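Local atomic coordinates of geranylgeranyl pyrophosphate synthetase (Pyrococcus horikoshii, PDB entry 1WY0), a protein that probably builds geranylgeranyl diphosphate, the C20 precursor of archaeal membrane lipids, by head-to-tail condensation of isopentenyl diphosphate with allylic diphosphates. Residues V210-Q215 and K308-K313; K243-A248 and D301-I306; A72-L77 and E123-A128. All blocks are in the same frame, centred on the assembly; numbering follows the deposited sequence.

Interaction 1 of 3, residues V210-Q215 and K308-K313; sequences VGIAFQ and KDMIKK
Ala213 meets Met310 and Ile311 where two long helices run past each other almost antiparallel, and this meeting is the tight part of the contact. The methyl CB of Ala213 points at the other helix and lies 3.7 Å from Ile311 CD1 and, in a quite different direction, 4.2 Å from Met310 CB. Ile311 leaves its backbone obliquely; with CG1 beside the backbone N (chi1 -76°) and a second bend at chi2, its CD1 end swings back toward Ala213. The same CD1 stays looser against Val210, whose CG2 lies 4.3 Å from it. On the other flank Met310 turns its thioether end toward Ile212, the two side chains crossing at roughly a right angle; the position of CE is doubtful, being modelled too close to Ile212. Behind Met310 and Ile311 packing gives way to solvent: Asp309, Lys312 and Lys313 are exposed on the outer face of helix 299-315. The inner face of helix 197-224 is buried instead, Val210 and Ile212 reaching Phe182 and Met171 of helix 167-193. The axes of the two short segments pass 8.7 Å apart at 155°, near-antiparallel packing of the kind from which the all-helical isoprenoid synthase fold is built.

Interaction 2 of 3, residues K243-A248 and D301-I306; sequences KTLIVA and DYAAEI
Leu245 carries most of the apolar packing here, opening its isobutyl fork over Tyr302 and Ala303 and, one turn later in helix 299-315, Ile306. CG stands anti to the backbone N (chi1 173°), which sends both methyls across to that helix. One branch, CD1, approaches the Tyr302 ring at its edge, in the ring plane, 3.7 Å from CE2. The other, CD2, rests 3.9 Å from Ile306 CG2, and CG itself lies over the methyl of Ala303. Ile306 also leans on the tyrosine from within its own helix, its CG1 lying 3.9 Å above one face of the Tyr302 ring toward the rim. Beside this cluster, Ile246 CG1 and Ala303 CB approach to 3.5 Å, closer than carbons usually pack, and the helices draw together here to 5.6 Å between the CA atoms of Ile246 and Ala303. Were Leu245 cut back to an alanine, the Tyr302 edge and the Ile306 methyl would probably be left without their partner and a gap would open between the helices.

No hydrogen bond crosses the contact; within 243-248 a capping bond marks where the helix starts. Thr244 is the N-cap: its OG1 accepts from Val247 N at 3.2 Å, nearly straight at 164°, and more weakly from Ile246 N. This cap settles the first turn from which Leu245 and Ile246 project.

Around the contact, helix 197-224 supplies Ile216 against both Leu245 and Ala303, and helix 167-193 brings Ile167 and Tyr170 onto Leu245, while His249, one turn after Leu245 in helix 245-253, stacks with the Tyr302 ring; the start of helix 245-253 is thus wedged among three longer helices.

Interaction 3 of 3, residues A72-L77 and E123-A128; sequences AVAIEL and EAVARA
A close, alanine-lined helix contact joins Ala74 and Ala124, buried toward the dimer side of the subunit, where helix 69-90 meets the end of helix 107-126. Small side chains let the backbones approach to 5.3 Å between the CA atoms of Ala74 and Ala124. The methyl of Ala124 points toward the other helix and touches its backbone, CB lying 3.9 Å from Ala74 N. Around that methyl stand Val73 CG1, at 4.1 Å from Ala124 CB, and more loosely the CD1 tip of Leu77. Tightest of all is the Ala74 methyl against Val125: with CG2 beside its backbone N and anti to the carbonyl carbon, Val125 brings this branch to 3.5 Å from Ala74 CB. No hydrogen bond crosses the interface. Near the end of segment 123-128, the exposed Arg127 forms a salt bridge through NH2 with Glu123 OE2 at 3.1 Å, while its NH1 pairs with Glu24. Leu25 of helix 3-25 packs on both Leu77 and Ala124 and covers the seam between the helices; Ile75 turns to helix 167-193 and Ala72 to helix 49-57, whereas Glu123 and Ala126 pack on Val143 and Leu139 of the second subunit, which places the contact close to the dimer interface.

How the interactions relate
Interactions 1 and 2 are neighbours, about 12 Å apart between centres, because helix 299-315 supplies both: consecutive parts of it pack first on the helix starting at Leu245, then on helix 197-224. Along the chain, interaction 2 is nested inside the loop that interaction 1 closes. Interaction 3 closes earlier and lies across the subunit, its centre about 34 Å from that of interaction 2 and about 26 Å from that of interaction 1. As in related prenyl synthases, helices 69-90 and 197-224 carry the two aspartate-rich motifs that probably frame the active site, so interactions 3 and 1 each pack one of these helices. The side chain of Leu77 lies about 13 Å from a bound mercury ion.

Interaction 1 of 3, residues V210-Q215 and K308-K313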
loop_
_atom_site.group_PDB
_atom_site.type_symbol
_atom_site.label_atom_id
_atom_site.label_comp_id
_atom_site.label_asym_id
_atom_site.label_seq_id
_atom_site.Cartn_x
_atom_site.Cartn_y
_atom_site.Cartn_z
ATOM N N VAL A 210 -24.666 -1.786 6.274
ATOM C CA VAL A 210 -24.577 -0.386 6.645
ATOM C C VAL A 210 -23.559 0.308 5.744
ATOM O O VAL A 210 -23.819 1.391 5.221
ATOM C CB VAL A 210 -24.167 -0.232 8.127
ATOM C CG1 VAL A 210 -23.775 1.206 8.424
ATOM C CG2 VAL A 210 -25.322 -0.633 9.011
ATOM N N GLY A 211 -22.410 -0.330 5.553
ATOM C CA GLY A 211 -21.379 0.236 4.701
ATOM C C GLY A 211 -21.907 0.575 3.319
ATOM O O GLY A 211 -21.629 1.650 2.783
ATOM N N ILE A 212 -22.688 -0.330 2.740
ATOM C CA ILE A 212 -23.236 -0.101 1.410
ATOM C C ILE A 212 -24.330 0.966 1.401
ATOM O O ILE A 212 -24.298 1.878 0.573
ATOM C CB ILE A 212 -23.761 -1.426 0.800
ATOM C CG1 ILE A 212 -22.570 -2.299 0.391
ATOM C CG2 ILE A 212 -24.644 -1.155 -0.402
ATOM C CD1 ILE A 212 -22.944 -3.653 -0.196
ATOM N N ALA A 213 -25.277 0.870 2.327
ATOM C CA ALA A 213 -26.378 1.831 2.395
ATOM C C ALA A 213 -25.916 3.267 2.639
ATOM O O ALA A 213 -26.526 4.209 2.146
ATOM C CB ALA A 213 -27.370 1.413 3.478
ATOM N N PHE A 214 -24.858 3.434 3.422
ATOM C CA PHE A 214 -24.166 4.689 3.666
ATOM C C PHE A 214 -23.976 5.473 2.369
ATOM O O PHE A 214 -24.483 6.574 2.198
ATOM C CB PHE A 214 -22.804 4.373 4.286
ATOM C CG PHE A 214 -22.005 5.634 4.434
ATOM C CD1 PHE A 214 -22.496 6.671 5.220
ATOM C CD2 PHE A 214 -20.780 5.757 3.800
ATOM C CE1 PHE A 214 -21.752 7.831 5.372
ATOM C CE2 PHE A 214 -20.038 6.924 3.960
ATOM C CZ PHE A 214 -20.518 7.964 4.747
ATOM N N GLN A 215 -23.170 4.816 1.543
ATOM C CA GLN A 215 -22.775 5.400 0.273
ATOM C C GLN A 215 -23.987 5.663 -0.620
ATOM O O GLN A 215 -24.094 6.726 -1.225
ATOM C CB GLN A 215 -21.776 4.492 -0.449
ATOM C CG GLN A 215 -21.182 5.144 -1.689
ATOM C CD GLN A 215 -20.511 6.469 -1.358
ATOM O OE1 GLN A 215 -19.564 6.513 -0.572
ATOM N NE2 GLN A 215 -21.011 7.555 -1.940
ATOM N N LYS A 308 -32.726 1.993 2.664
ATOM C CA LYS A 308 -33.536 1.787 3.864
ATOM C C LYS A 308 -33.715 0.303 4.168
ATOM O O LYS A 308 -33.623 -0.118 5.322
ATOM C CB LYS A 308 -34.901 2.463 3.712
ATOM C CG LYS A 308 -34.924 3.906 4.199
ATOM C CD LYS A 308 -35.683 4.806 3.240
ATOM C CE LYS A 308 -37.114 5.023 3.703
ATOM N NZ LYS A 308 -38.012 5.430 2.577
ATOM N N ASP A 309 -33.969 -0.494 3.136
ATOM C CA ASP A 309 -34.135 -1.922 3.345
ATOM C C ASP A 309 -32.878 -2.530 3.958
ATOM O O ASP A 309 -32.953 -3.268 4.940
ATOM C CB ASP A 309 -34.464 -2.625 2.029
ATOM C CG ASP A 309 -35.847 -2.277 1.512
ATOM O OD1 ASP A 309 -36.662 -1.741 2.298
ATOM O OD2 ASP A 309 -36.126 -2.552 0.323
ATOM N N MET A 310 -31.720 -2.213 3.394
ATOM C CA MET A 310 -30.464 -2.745 3.910
ATOM C C MET A 310 -30.268 -2.342 5.369
ATOM O O MET A 310 -29.712 -3.092 6.168
ATOM C CB MET A 310 -29.301 -2.237 3.060
ATOM C CG MET A 310 -29.196 -2.931 1.720
ATOM S SD MET A 310 -28.081 -2.095 0.600
ATOM C CE MET A 310 -26.527 -2.728 1.174
ATOM N N ILE A 311 -30.721 -1.141 5.706
ATOM C CA ILE A 311 -30.628 -0.643 7.068
ATOM C C ILE A 311 -31.537 -1.493 7.957
ATOM O O ILE A 311 -31.150 -1.907 9.049
ATOM C CB ILE A 311 -31.081 0.831 7.146
ATOM C CG1 ILE A 311 -29.986 1.739 6.585
ATOM C CG2 ILE A 311 -31.404 1.209 8.579
ATOM C CD1 ILE A 311 -28.579 1.353 7.012
ATOM N N LYS A 312 -32.751 -1.746 7.482
ATOM C CA LYS A 312 -33.697 -2.550 8.244
ATOM C C LYS A 312 -33.140 -3.955 8.421
ATOM O O LYS A 312 -33.159 -4.503 9.514
ATOM C CB LYS A 312 -35.046 -2.613 7.527
ATOM C CG LYS A 312 -35.828 -1.303 7.548
ATOM C CD LYS A 312 -36.100 -0.808 8.968
ATOM C CE LYS A 312 -37.004 0.429 8.946
ATOM N NZ LYS A 312 -37.281 0.996 10.304
ATOM N N LYS A 313 -32.630 -4.531 7.338
ATOM C CA LYS A 313 -32.070 -5.871 7.408
ATOM C C LYS A 313 -30.884 -5.936 8.356
ATOM O O LYS A 313 -30.725 -6.909 9.086
ATOM C CB LYS A 313 -31.632 -6.347 6.024
ATOM C CG LYS A 313 -30.685 -7.538 6.076
ATOM C CD LYS A 313 -31.454 -8.833 6.326
ATOM C CE LYS A 313 -30.530 -10.040 6.482
ATOM N NZ LYS A 313 -30.896 -10.890 7.652
#

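Interaction 2 of 3, residues K243-A248 and D301-I306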
loop_
_atom_site.group_PDB
_atom_site.type_symbol
_atom_site.label_atom_id
_atom_site.label_comp_id
_atom_site.label_asym_id
_atom_site.label_seq_id
_atom_site.Cartn_x
_atom_site.Cartn_y
_atom_site.Cartn_z
ATOM N N LYS A 243 -20.835 6.850 -11.253
ATOM C CA LYS A 243 -21.690 5.671 -11.332
ATOM C C LYS A 243 -22.253 5.325 -9.961
ATOM O O LYS A 243 -21.550 4.803 -9.099
ATOM C CB LYS A 243 -20.910 4.467 -11.868
ATOM C CG LYS A 243 -20.960 4.298 -13.376
ATOM C CD LYS A 243 -20.135 5.343 -14.091
ATOM C CE LYS A 243 -20.224 5.162 -15.590
ATOM N NZ LYS A 243 -19.310 6.086 -16.293
ATOM N N THR A 244 -23.524 5.640 -9.760
ATOM C CA THR A 244 -24.199 5.359 -8.500
ATOM C C THR A 244 -25.313 4.350 -8.779
ATOM O O THR A 244 -25.545 3.985 -9.927
ATOM C CB THR A 244 -24.828 6.630 -7.928
ATOM O OG1 THR A 244 -26.020 6.938 -8.663
ATOM C CG2 THR A 244 -23.854 7.803 -8.042
ATOM N N LEU A 245 -26.002 3.905 -7.733
ATOM C CA LEU A 245 -27.102 2.956 -7.905
ATOM C C LEU A 245 -28.268 3.628 -8.613
ATOM O O LEU A 245 -29.046 2.970 -9.299
ATOM C CB LEU A 245 -27.574 2.429 -6.549
ATOM C CG LEU A 245 -28.827 1.552 -6.595
ATOM C CD1 LEU A 245 -28.673 0.453 -7.637
ATOM C CD2 LEU A 245 -29.069 0.965 -5.215
ATOM N N ILE A 246 -28.385 4.942 -8.431
ATOM C CA ILE A 246 -29.445 5.723 -9.052
ATOM C C ILE A 246 -29.274 5.742 -10.569
ATOM O O ILE A 246 -30.225 5.544 -11.326
ATOM C CB ILE A 246 -29.428 7.170 -8.523
ATOM C CG1 ILE A 246 -29.572 7.157 -7.001
ATOM C CG2 ILE A 246 -30.550 7.982 -9.165
ATOM C CD1 ILE A 246 -29.203 8.461 -6.326
ATOM N N VAL A 247 -28.046 5.981 -11.011
ATOM C CA VAL A 247 -27.736 6.029 -12.431
ATOM C C VAL A 247 -27.846 4.629 -13.050
ATOM O O VAL A 247 -28.249 4.486 -14.207
ATOM C CB VAL A 247 -26.318 6.598 -12.633
ATOM C CG1 VAL A 247 -25.877 6.424 -14.051
ATOM C CG2 VAL A 247 -26.304 8.064 -12.278
ATOM N N ALA A 248 -27.489 3.596 -12.287
ATOM C CA ALA A 248 -27.585 2.230 -12.798
ATOM C C ALA A 248 -29.059 1.869 -13.008
ATOM O O ALA A 248 -29.418 1.263 -14.018
ATOM C CB ALA A 248 -26.937 1.247 -11.832
ATOM N N ASP A 301 -35.847 7.440 -5.900
ATOM C CA ASP A 301 -36.665 6.763 -4.895
ATOM C C ASP A 301 -36.225 5.296 -4.764
ATOM O O ASP A 301 -36.118 4.755 -3.663
ATOM C CB ASP A 301 -38.140 6.847 -5.312
ATOM C CG ASP A 301 -39.075 7.033 -4.136
ATOM O OD1 ASP A 301 -39.356 6.040 -3.418
ATOM O OD2 ASP A 301 -39.531 8.182 -3.928
ATOM N N TYR A 302 -35.971 4.658 -5.900
ATOM C CA TYR A 302 -35.529 3.270 -5.912
ATOM C C TYR A 302 -34.322 3.070 -5.000
ATOM O O TYR A 302 -34.348 2.224 -4.108
ATOM C CB TYR A 302 -35.149 2.847 -7.331
ATOM C CG TYR A 302 -34.413 1.524 -7.399
ATOM C CD1 TYR A 302 -35.103 0.310 -7.379
ATOM C CD2 TYR A 302 -33.018 1.489 -7.467
ATOM C CE1 TYR A 302 -34.416 -0.908 -7.421
ATOM C CE2 TYR A 302 -32.324 0.289 -7.509
ATOM C CZ TYR A 302 -33.027 -0.907 -7.483
ATOM O OH TYR A 302 -32.336 -2.092 -7.486
ATOM N N ALA A 303 -33.266 3.848 -5.238
ATOM C CA ALA A 303 -32.040 3.756 -4.446
ATOM C C ALA A 303 -32.289 4.074 -2.972
ATOM O O ALA A 303 -31.686 3.463 -2.080
ATOM C CB ALA A 303 -30.977 4.693 -5.018
ATOM N N ALA A 304 -33.177 5.030 -2.712
ATOM C CA ALA A 304 -33.504 5.398 -1.335
ATOM C C ALA A 304 -34.081 4.190 -0.590
ATOM O O ALA A 304 -33.727 3.922 0.563
ATOM C CB ALA A 304 -34.503 6.552 -1.324
ATOM N N GLU A 305 -34.966 3.460 -1.265
ATOM C CA GLU A 305 -35.605 2.286 -0.677
ATOM C C GLU A 305 -34.608 1.171 -0.432
ATOM O O GLU A 305 -34.638 0.524 0.614
ATOM C CB GLU A 305 -36.726 1.775 -1.589
ATOM C CG GLU A 305 -37.941 2.673 -1.610
ATOM C CD GLU A 305 -37.995 3.600 -0.409
ATOM O OE1 GLU A 305 -38.044 3.101 0.736
ATOM O OE2 GLU A 305 -37.979 4.835 -0.613
ATOM N N ILE A 306 -33.730 0.939 -1.399
ATOM C CA ILE A 306 -32.724 -0.097 -1.245
ATOM C C ILE A 306 -31.899 0.185 -0.000
ATOM O O ILE A 306 -31.637 -0.710 0.803
ATOM C CB ILE A 306 -31.791 -0.151 -2.463
ATOM C CG1 ILE A 306 -32.537 -0.760 -3.645
ATOM C CG2 ILE A 306 -30.548 -0.949 -2.139
ATOM C CD1 ILE A 306 -33.257 -2.061 -3.304
#

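Interaction 3 of 3, residues A72-L77 and E123-A128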
loop_
_atom_site.group_PDB
_atom_site.type_symbol
_atom_site.label_atom_id
_atom_site.label_comp_id
_atom_site.label_asym_id
_atom_site.label_seq_id
_atom_site.Cartn_x
_atom_site.Cartn_y
_atom_site.Cartn_z
ATOM N N ALA A 72 -8.764 -1.433 15.794
ATOM C CA ALA A 72 -9.703 -0.422 15.319
ATOM C C ALA A 72 -8.873 0.664 14.642
ATOM O O ALA A 72 -9.282 1.238 13.637
ATOM C CB ALA A 72 -10.482 0.168 16.478
ATOM N N VAL A 73 -7.706 0.942 15.208
ATOM C CA VAL A 73 -6.818 1.942 14.643
ATOM C C VAL A 73 -6.371 1.491 13.255
ATOM O O VAL A 73 -6.300 2.289 12.328
ATOM C CB VAL A 73 -5.585 2.161 15.548
ATOM C CG1 VAL A 73 -4.522 2.983 14.818
ATOM C CG2 VAL A 73 -6.007 2.883 16.823
ATOM N N ALA A 74 -6.087 0.199 13.126
ATOM C CA ALA A 74 -5.649 -0.386 11.865
ATOM C C ALA A 74 -6.662 -0.053 10.784
ATOM O O ALA A 74 -6.328 0.433 9.698
ATOM C CB ALA A 74 -5.525 -1.899 12.018
ATOM N N ILE A 75 -7.916 -0.321 11.097
ATOM C CA ILE A 75 -8.991 -0.061 10.167
ATOM C C ILE A 75 -9.117 1.416 9.793
ATOM O O ILE A 75 -9.387 1.734 8.635
ATOM C CB ILE A 75 -10.319 -0.604 10.726
ATOM C CG1 ILE A 75 -10.265 -2.138 10.707
ATOM C CG2 ILE A 75 -11.503 -0.078 9.910
ATOM C CD1 ILE A 75 -11.612 -2.824 10.910
ATOM N N GLU A 76 -8.914 2.323 10.745
ATOM C CA GLU A 76 -9.023 3.745 10.413
ATOM C C GLU A 76 -7.837 4.169 9.562
ATOM O O GLU A 76 -7.950 5.069 8.738
ATOM C CB GLU A 76 -9.088 4.616 11.669
ATOM C CG GLU A 76 -9.266 6.121 11.395
ATOM C CD GLU A 76 -10.569 6.477 10.673
ATOM O OE1 GLU A 76 -11.366 5.576 10.357
ATOM O OE2 GLU A 76 -10.802 7.684 10.412
ATOM N N LEU A 77 -6.694 3.534 9.774
ATOM C CA LEU A 77 -5.504 3.845 8.993
ATOM C C LEU A 77 -5.722 3.344 7.563
ATOM O O LEU A 77 -5.358 4.006 6.595
ATOM C CB LEU A 77 -4.266 3.181 9.612
ATOM C CG LEU A 77 -3.822 3.855 10.913
ATOM C CD1 LEU A 77 -2.602 3.143 11.512
ATOM C CD2 LEU A 77 -3.507 5.324 10.618
ATOM N N GLU A 123 1.116 -2.290 11.330
ATOM C CA GLU A 123 1.922 -2.204 12.514
ATOM C C GLU A 123 1.011 -2.060 13.702
ATOM O O GLU A 123 1.289 -2.553 14.787
ATOM C CB GLU A 123 2.816 -0.981 12.417
ATOM C CG GLU A 123 3.892 -1.001 13.494
ATOM C CD GLU A 123 4.419 0.395 13.718
ATOM O OE1 GLU A 123 4.614 1.110 12.749
ATOM O OE2 GLU A 123 4.666 0.749 14.867
ATOM N N ALA A 124 -0.159 -1.462 13.487
ATOM C CA ALA A 124 -1.187 -1.359 14.524
ATOM C C ALA A 124 -1.752 -2.742 14.832
ATOM O O ALA A 124 -2.012 -3.069 15.983
ATOM C CB ALA A 124 -2.311 -0.432 14.066
ATOM N N VAL A 125 -1.951 -3.548 13.796
ATOM C CA VAL A 125 -2.467 -4.897 13.976
ATOM C C VAL A 125 -1.504 -5.719 14.827
ATOM O O VAL A 125 -1.927 -6.488 15.683
ATOM C CB VAL A 125 -2.650 -5.615 12.627
ATOM C CG1 VAL A 125 -2.988 -7.079 12.854
ATOM C CG2 VAL A 125 -3.754 -4.947 11.832
ATOM N N ALA A 126 -0.209 -5.559 14.576
ATOM C CA ALA A 126 0.804 -6.293 15.313
ATOM C C ALA A 126 0.821 -5.911 16.796
ATOM O O ALA A 126 0.916 -6.785 17.652
ATOM C CB ALA A 126 2.174 -6.054 14.684
ATOM N N ARG A 127 0.723 -4.616 17.097
ATOM C CA ARG A 127 0.719 -4.142 18.485
ATOM C C ARG A 127 -0.491 -4.590 19.308
ATOM O O ARG A 127 -0.527 -4.377 20.517
ATOM C CB ARG A 127 0.787 -2.612 18.539
ATOM C CG ARG A 127 2.085 -2.010 18.053
ATOM C CD ARG A 127 2.125 -0.534 18.381
ATOM N NE ARG A 127 3.357 0.105 17.937
ATOM C CZ ARG A 127 3.666 1.372 18.187
ATOM N NH1 ARG A 127 2.833 2.133 18.882
ATOM N NH2 ARG A 127 4.801 1.882 17.729
ATOM N N ALA A 128 -1.484 -5.197 18.669
ATOM C CA ALA A 128 -2.674 -5.640 19.389
ATOM C C ALA A 128 -2.315 -6.606 20.518
ATOM O O ALA A 128 -1.343 -7.359 20.419
ATOM C CB ALA A 128 -3.653 -6.308 18.428
#